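Local coordinates for protein putative succinylglutamate desuccinylase / aspartoacylase (Shewanella amazonensis, PDB 3FMC) that is probably a zinc-dependent hydrolase of the succinylglutamate desuccinylase/aspartoacylase family, thought to act on ester bonds, at residues C[192-197]-C[259-264]; C[180-185]-C[238-243]. One frame throughout, in Å; residues are numbered along the deposited sequence.

Contact 1. Residues C[192-197]-C[259-264]; sequences QYFSIP and EGILAY
Gly260 lets the loop 192-197 come close to helix 251-267. Having no side chain, it brings its backbone against Ser195 and Phe194. Its CA meets the hydroxyl of Ser195, with Ser195 OG to Gly260 CA at 3.6 Å. Phe194 CA also lies 4.0 Å from Gly260 O. Ile261 points away from the loop, yet its CG1 reaches Phe194 CE1 at 4.1 Å. One turn beyond Gly260, the methyl of Ala263 abuts the backbone carbonyl of Tyr193, with Ala263 CB to Tyr193 O at 3.3 Å. Tyr264 closes the contact. Its CB sits over one face of the Phe194 ring, 4.0 Å from the ring centroid. The two rings form an offset pair with little ring overlap, planes at 21°. Phe194 CZ lies over the face of the tyrosine ring, 3.5 Å from Tyr264 CG. Tyr264 has CG anti to its backbone N (chi1 -176°), which turns one face of the ring toward the CZ end of Phe194. Tyr193 CB comes to the edge of that ring. The hydroxyl of Tyr264 bonds to Glu187 and Arg268. Tyr193 stacks on His267, further along the same helix. Phe194 and Ile261 both pack on Leu241 of strand 237-243 and Leu169 of strand 167-174, while Ile261 also touches helix 48-60.

Contact 2. Residues C[180-185]-C[238-243]; sequences HLYCPE and ALTLEL
Two antiparallel strands of the catalytic domain, 176-184 and 237-243, pair here beside what may be an empty metal site. His180 and Glu242 form one hydrogen-bonded pair, Tyr182 and Thr240 the next. In the first, Glu242 N donates to His180 O at 2.8 Å and His180 N donates back to Glu242 O. In the second, Tyr182 N meets Thr240 O at 2.9 Å, almost straight (171° at the hydrogen), and Thr240 N returns a bond to Tyr182 O. Leu181 and Leu241 are the non-hydrogen-bonded pair between them.

Glu242 CB stands over the centre of the His180 ring, 3.4 Å from its centroid, in a CH-pi contact. With chi1 at 60° the ring of His180 lies flat against Glu242 CB, and its ND1 bonds to the carbonyl of Cys178. The Glu242 chain turns about its CB-CG bond (chi2 -82°). This sets CG at the edge of the Tyr182 ring, in its plane, with Glu242 CG 3.6 Å from Tyr182 CE1. Glu242 OE2 approaches the same ring atom obliquely. A water is hydrogen-bonded to Tyr182 OH and only weakly to Glu242 OE2.

On the other face Leu181 CD1 meets Leu241 CD1 at 3.7 Å, the side chains side by side. Farther along the strands, Cys183 SG touches Leu239 CD2 at 3.6 Å.

Glu242 also touches His172 of strand 167-174, one of the possible metal ligands with His43 and Glu46. Strand 167-174 runs parallel to 237-243 and strand 198-202 parallel to 176-184, while helix 210-227 packs on Pro184 and Ala238.

In the fold
Both contacts are largely buried, but contact 2 lies nearer the centre of the chain. Contact 1 seats a loop on a helix through aromatic and apolar packing. Contact 2 joins two strands by backbone hydrogen bonds, with polar side chains on one face and Leu181 and Leu241 on the other. The elements follow in sequence: loop 192-197 comes after strand 176-184, and helix 251-267 after strand 237-243. The contacts meet where Ile196 CD1 packs on Leu241 CG and Phe194 CD1 on Leu241 CD2, both at 3.9 Å. The Leu241 face of contact 2 thus adjoins contact 1, while the His180, Tyr182 and Glu242 side chains occupy the face near the possible metal site.

Contact 1. Residues C[192-197]-C[259-264]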
loop_
_atom_site.group_PDB
_atom_site.type_symbol
_atom_site.label_atom_id
_atom_site.label_comp_id
_atom_site.label_asym_id
_atom_site.label_seq_id
_atom_site.Cartn_x
_atom_site.Cartn_y
_atom_site.Cartn_z
ATOM N N GLN C 192 35.668 17.641 5.129
ATOM C CA GLN C 192 36.131 18.829 5.855
ATOM C C GLN C 192 35.436 20.118 5.422
ATOM O O GLN C 192 35.468 21.079 6.175
ATOM C CB GLN C 192 37.655 19.005 5.711
ATOM C CG GLN C 192 38.493 17.862 6.248
ATOM C CD GLN C 192 38.346 17.665 7.750
ATOM O OE1 GLN C 192 38.357 18.618 8.522
ATOM N NE2 GLN C 192 38.218 16.413 8.169
ATOM N N TYR C 193 34.765 20.123 4.262
ATOM C CA TYR C 193 34.140 21.349 3.708
ATOM C C TYR C 193 32.661 21.465 3.948
ATOM O O TYR C 193 32.128 22.577 4.125
ATOM C CB TYR C 193 34.511 21.482 2.221
ATOM C CG TYR C 193 35.998 21.513 2.054
ATOM C CD1 TYR C 193 36.738 22.679 2.310
ATOM C CD2 TYR C 193 36.692 20.380 1.727
ATOM C CE1 TYR C 193 38.118 22.686 2.223
ATOM C CE2 TYR C 193 38.067 20.383 1.623
ATOM C CZ TYR C 193 38.776 21.538 1.868
ATOM O OH TYR C 193 40.158 21.475 1.746
ATOM N N PHE C 194 31.960 20.328 3.967
ATOM C CA PHE C 194 30.536 20.338 4.255
ATOM C C PHE C 194 30.297 20.546 5.772
ATOM O O PHE C 194 31.243 20.462 6.557
ATOM C CB PHE C 194 29.872 19.034 3.767
ATOM C CG PHE C 194 29.973 18.825 2.273
ATOM C CD1 PHE C 194 29.026 19.366 1.414
ATOM C CD2 PHE C 194 31.006 18.096 1.729
ATOM C CE1 PHE C 194 29.132 19.180 0.040
ATOM C CE2 PHE C 194 31.096 17.891 0.354
ATOM C CZ PHE C 194 30.154 18.424 -0.476
ATOM N N SER C 195 29.056 20.860 6.126
ATOM C CA SER C 195 28.600 21.068 7.509
ATOM C C SER C 195 27.859 19.800 8.008
ATOM O O SER C 195 26.691 19.844 8.439
ATOM C CB SER C 195 27.679 22.281 7.549
ATOM O OG SER C 195 28.399 23.424 7.092
ATOM N N ILE C 196 28.591 18.689 7.946
ATOM C CA ILE C 196 28.044 17.377 8.273
ATOM C C ILE C 196 28.943 16.676 9.301
ATOM O O ILE C 196 30.099 16.335 9.008
ATOM C CB ILE C 196 27.875 16.553 6.984
ATOM C CG1 ILE C 196 26.918 17.308 6.019
ATOM C CG2 ILE C 196 27.291 15.158 7.339
ATOM C CD1 ILE C 196 26.698 16.708 4.629
ATOM N N PRO C 197 28.386 16.413 10.493
ATOM C CA PRO C 197 29.172 15.844 11.602
ATOM C C PRO C 197 29.653 14.408 11.412
ATOM O O PRO C 197 30.663 14.037 11.975
ATOM C CB PRO C 197 28.217 16.001 12.805
ATOM C CG PRO C 197 26.840 15.961 12.241
ATOM C CD PRO C 197 26.972 16.618 10.860
ATOM N N GLU C 259 24.848 26.311 2.768
ATOM C CA GLU C 259 26.077 27.064 3.113
ATOM C C GLU C 259 27.290 26.139 3.148
ATOM O O GLU C 259 28.396 26.484 2.700
ATOM C CB GLU C 259 25.856 27.852 4.403
ATOM C CG GLU C 259 24.943 29.064 4.208
ATOM C CD GLU C 259 24.492 29.699 5.541
ATOM O OE1 GLU C 259 24.755 29.124 6.624
ATOM O OE2 GLU C 259 23.839 30.757 5.507
ATOM N N GLY C 260 27.093 24.914 3.616
ATOM C CA GLY C 260 28.154 23.913 3.572
ATOM C C GLY C 260 28.536 23.512 2.162
ATOM O O GLY C 260 29.695 23.378 1.841
ATOM N N ILE C 261 27.537 23.274 1.313
ATOM C CA ILE C 261 27.779 22.952 -0.087
ATOM C C ILE C 261 28.595 24.088 -0.711
ATOM O O ILE C 261 29.561 23.837 -1.418
ATOM C CB ILE C 261 26.463 22.752 -0.841
ATOM C CG1 ILE C 261 25.761 21.474 -0.321
ATOM C CG2 ILE C 261 26.717 22.658 -2.358
ATOM C CD1 ILE C 261 24.369 21.203 -0.883
ATOM N N LEU C 262 28.226 25.320 -0.431
ATOM C CA LEU C 262 29.008 26.468 -0.965
ATOM C C LEU C 262 30.470 26.419 -0.549
ATOM O O LEU C 262 31.348 26.757 -1.358
ATOM C CB LEU C 262 28.384 27.793 -0.575
ATOM C CG LEU C 262 27.163 28.349 -1.294
ATOM C CD1 LEU C 262 26.730 29.629 -0.526
ATOM C CD2 LEU C 262 27.502 28.647 -2.736
ATOM N N ALA C 263 30.754 26.049 0.702
ATOM C CA ALA C 263 32.170 25.912 1.136
ATOM C C ALA C 263 32.924 24.902 0.237
ATOM O O ALA C 263 34.083 25.117 -0.138
ATOM C CB ALA C 263 32.262 25.512 2.616
ATOM N N TYR C 264 32.288 23.757 -0.106
ATOM C CA TYR C 264 32.891 22.782 -0.977
ATOM C C TYR C 264 33.106 23.373 -2.369
ATOM O O TYR C 264 34.145 23.195 -2.966
ATOM C CB TYR C 264 32.051 21.482 -1.067
ATOM C CG TYR C 264 32.710 20.420 -1.894
ATOM C CD1 TYR C 264 33.827 19.752 -1.440
ATOM C CD2 TYR C 264 32.204 20.062 -3.149
ATOM C CE1 TYR C 264 34.455 18.808 -2.194
ATOM C CE2 TYR C 264 32.832 19.097 -3.909
ATOM C CZ TYR C 264 33.942 18.452 -3.425
ATOM O OH TYR C 264 34.597 17.475 -4.160
#

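Contact 2. Residues C[180-185]-C[238-243]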
loop_
_atom_site.group_PDB
_atom_site.type_symbol
_atom_site.label_atom_id
_atom_site.label_comp_id
_atom_site.label_asym_id
_atom_site.label_seq_id
_atom_site.Cartn_x
_atom_site.Cartn_y
_atom_site.Cartn_z
ATOM N N HIS C 180 24.334 13.235 7.753
ATOM C CA HIS C 180 25.472 12.396 7.497
ATOM C C HIS C 180 25.842 12.426 6.023
ATOM O O HIS C 180 25.074 12.867 5.168
ATOM C CB HIS C 180 25.349 10.971 8.090
ATOM C CG HIS C 180 24.180 10.168 7.595
ATOM N ND1 HIS C 180 22.873 10.447 7.957
ATOM C CD2 HIS C 180 24.137 9.042 6.860
ATOM C CE1 HIS C 180 22.082 9.533 7.426
ATOM N NE2 HIS C 180 22.827 8.675 6.750
ATOM N N LEU C 181 27.026 11.948 5.741
ATOM C CA LEU C 181 27.596 11.997 4.403
ATOM C C LEU C 181 28.258 10.716 4.003
ATOM O O LEU C 181 28.953 10.083 4.825
ATOM C CB LEU C 181 28.660 13.083 4.376
ATOM C CG LEU C 181 29.534 13.376 3.150
ATOM C CD1 LEU C 181 28.733 13.986 1.961
ATOM C CD2 LEU C 181 30.744 14.327 3.506
ATOM N N TYR C 182 27.994 10.307 2.773
ATOM C CA TYR C 182 28.733 9.237 2.136
ATOM C C TYR C 182 29.796 9.901 1.232
ATOM O O TYR C 182 29.498 10.781 0.358
ATOM C CB TYR C 182 27.876 8.292 1.333
ATOM C CG TYR C 182 26.901 7.460 2.141
ATOM C CD1 TYR C 182 25.680 7.966 2.555
ATOM C CD2 TYR C 182 27.203 6.148 2.463
ATOM C CE1 TYR C 182 24.783 7.189 3.284
ATOM C CE2 TYR C 182 26.372 5.404 3.197
ATOM C CZ TYR C 182 25.151 5.886 3.602
ATOM O OH TYR C 182 24.311 5.052 4.312
ATOM N N CYS C 183 31.024 9.449 1.434
ATOM C CA CYS C 183 32.204 10.016 0.792
ATOM C C CYS C 183 33.119 8.867 0.405
ATOM O O CYS C 183 33.433 8.026 1.256
ATOM C CB CYS C 183 32.915 10.937 1.768
ATOM S SG CYS C 183 34.308 11.843 1.002
ATOM N N PRO C 184 33.552 8.810 -0.863
ATOM C CA PRO C 184 34.465 7.759 -1.305
ATOM C C PRO C 184 35.818 7.936 -0.650
ATOM O O PRO C 184 36.242 9.070 -0.401
ATOM C CB PRO C 184 34.615 7.986 -2.798
ATOM C CG PRO C 184 33.662 9.109 -3.140
ATOM C CD PRO C 184 33.166 9.739 -1.938
ATOM N N GLU C 185 36.471 6.816 -0.379
ATOM C CA GLU C 185 37.774 6.839 0.291
ATOM C C GLU C 185 38.794 7.706 -0.425
ATOM O O GLU C 185 39.616 8.311 0.235
ATOM C CB GLU C 185 38.311 5.415 0.463
ATOM C CG GLU C 185 37.524 4.568 1.416
ATOM C CD GLU C 185 38.089 3.182 1.536
ATOM O OE1 GLU C 185 39.340 3.051 1.508
ATOM O OE2 GLU C 185 37.303 2.225 1.643
ATOM N N ALA C 238 31.872 12.349 -6.294
ATOM C CA ALA C 238 30.453 11.954 -6.173
ATOM C C ALA C 238 30.208 11.640 -4.715
ATOM O O ALA C 238 30.790 10.689 -4.143
ATOM C CB ALA C 238 30.110 10.774 -7.061
ATOM N N LEU C 239 29.376 12.482 -4.124
ATOM C CA LEU C 239 29.072 12.441 -2.687
ATOM C C LEU C 239 27.560 12.382 -2.496
ATOM O O LEU C 239 26.806 12.964 -3.289
ATOM C CB LEU C 239 29.598 13.737 -2.072
ATOM C CG LEU C 239 31.109 13.912 -2.324
ATOM C CD1 LEU C 239 31.403 15.313 -2.678
ATOM C CD2 LEU C 239 31.878 13.430 -1.121
ATOM N N THR C 240 27.118 11.721 -1.417
ATOM C CA THR C 240 25.693 11.626 -1.110
ATOM C C THR C 240 25.481 12.245 0.247
ATOM O O THR C 240 26.051 11.803 1.220
ATOM C CB THR C 240 25.221 10.147 -1.166
ATOM O OG1 THR C 240 25.553 9.598 -2.452
ATOM C CG2 THR C 240 23.739 10.008 -0.893
ATOM N N LEU C 241 24.670 13.281 0.285
ATOM C CA LEU C 241 24.371 13.993 1.493
ATOM C C LEU C 241 23.012 13.545 2.013
ATOM O O LEU C 241 22.039 13.614 1.294
ATOM C CB LEU C 241 24.388 15.506 1.216
ATOM C CG LEU C 241 25.752 16.218 0.887
ATOM C CD1 LEU C 241 26.467 15.783 -0.335
ATOM C CD2 LEU C 241 25.491 17.775 0.928
ATOM N N GLU C 242 22.979 13.055 3.264
ATOM C CA GLU C 242 21.766 12.551 3.929
ATOM C C GLU C 242 21.426 13.618 4.947
ATOM O O GLU C 242 21.941 13.629 6.083
ATOM C CB GLU C 242 22.051 11.201 4.609
ATOM C CG GLU C 242 22.628 10.089 3.726
ATOM C CD GLU C 242 21.566 9.331 2.903
ATOM O OE1 GLU C 242 20.425 9.210 3.365
ATOM O OE2 GLU C 242 21.919 8.854 1.812
ATOM N N LEU C 243 20.572 14.537 4.531
ATOM C CA LEU C 243 20.266 15.758 5.282
ATOM C C LEU C 243 19.109 15.733 6.265
ATOM O O LEU C 243 18.130 16.448 6.131
ATOM C CB LEU C 243 20.126 16.900 4.263
ATOM C CG LEU C 243 21.436 17.120 3.441
ATOM C CD1 LEU C 243 21.284 18.194 2.408
ATOM C CD2 LEU C 243 22.664 17.454 4.375
HETATM O O HOH W 1 21.530 5.581 2.654
#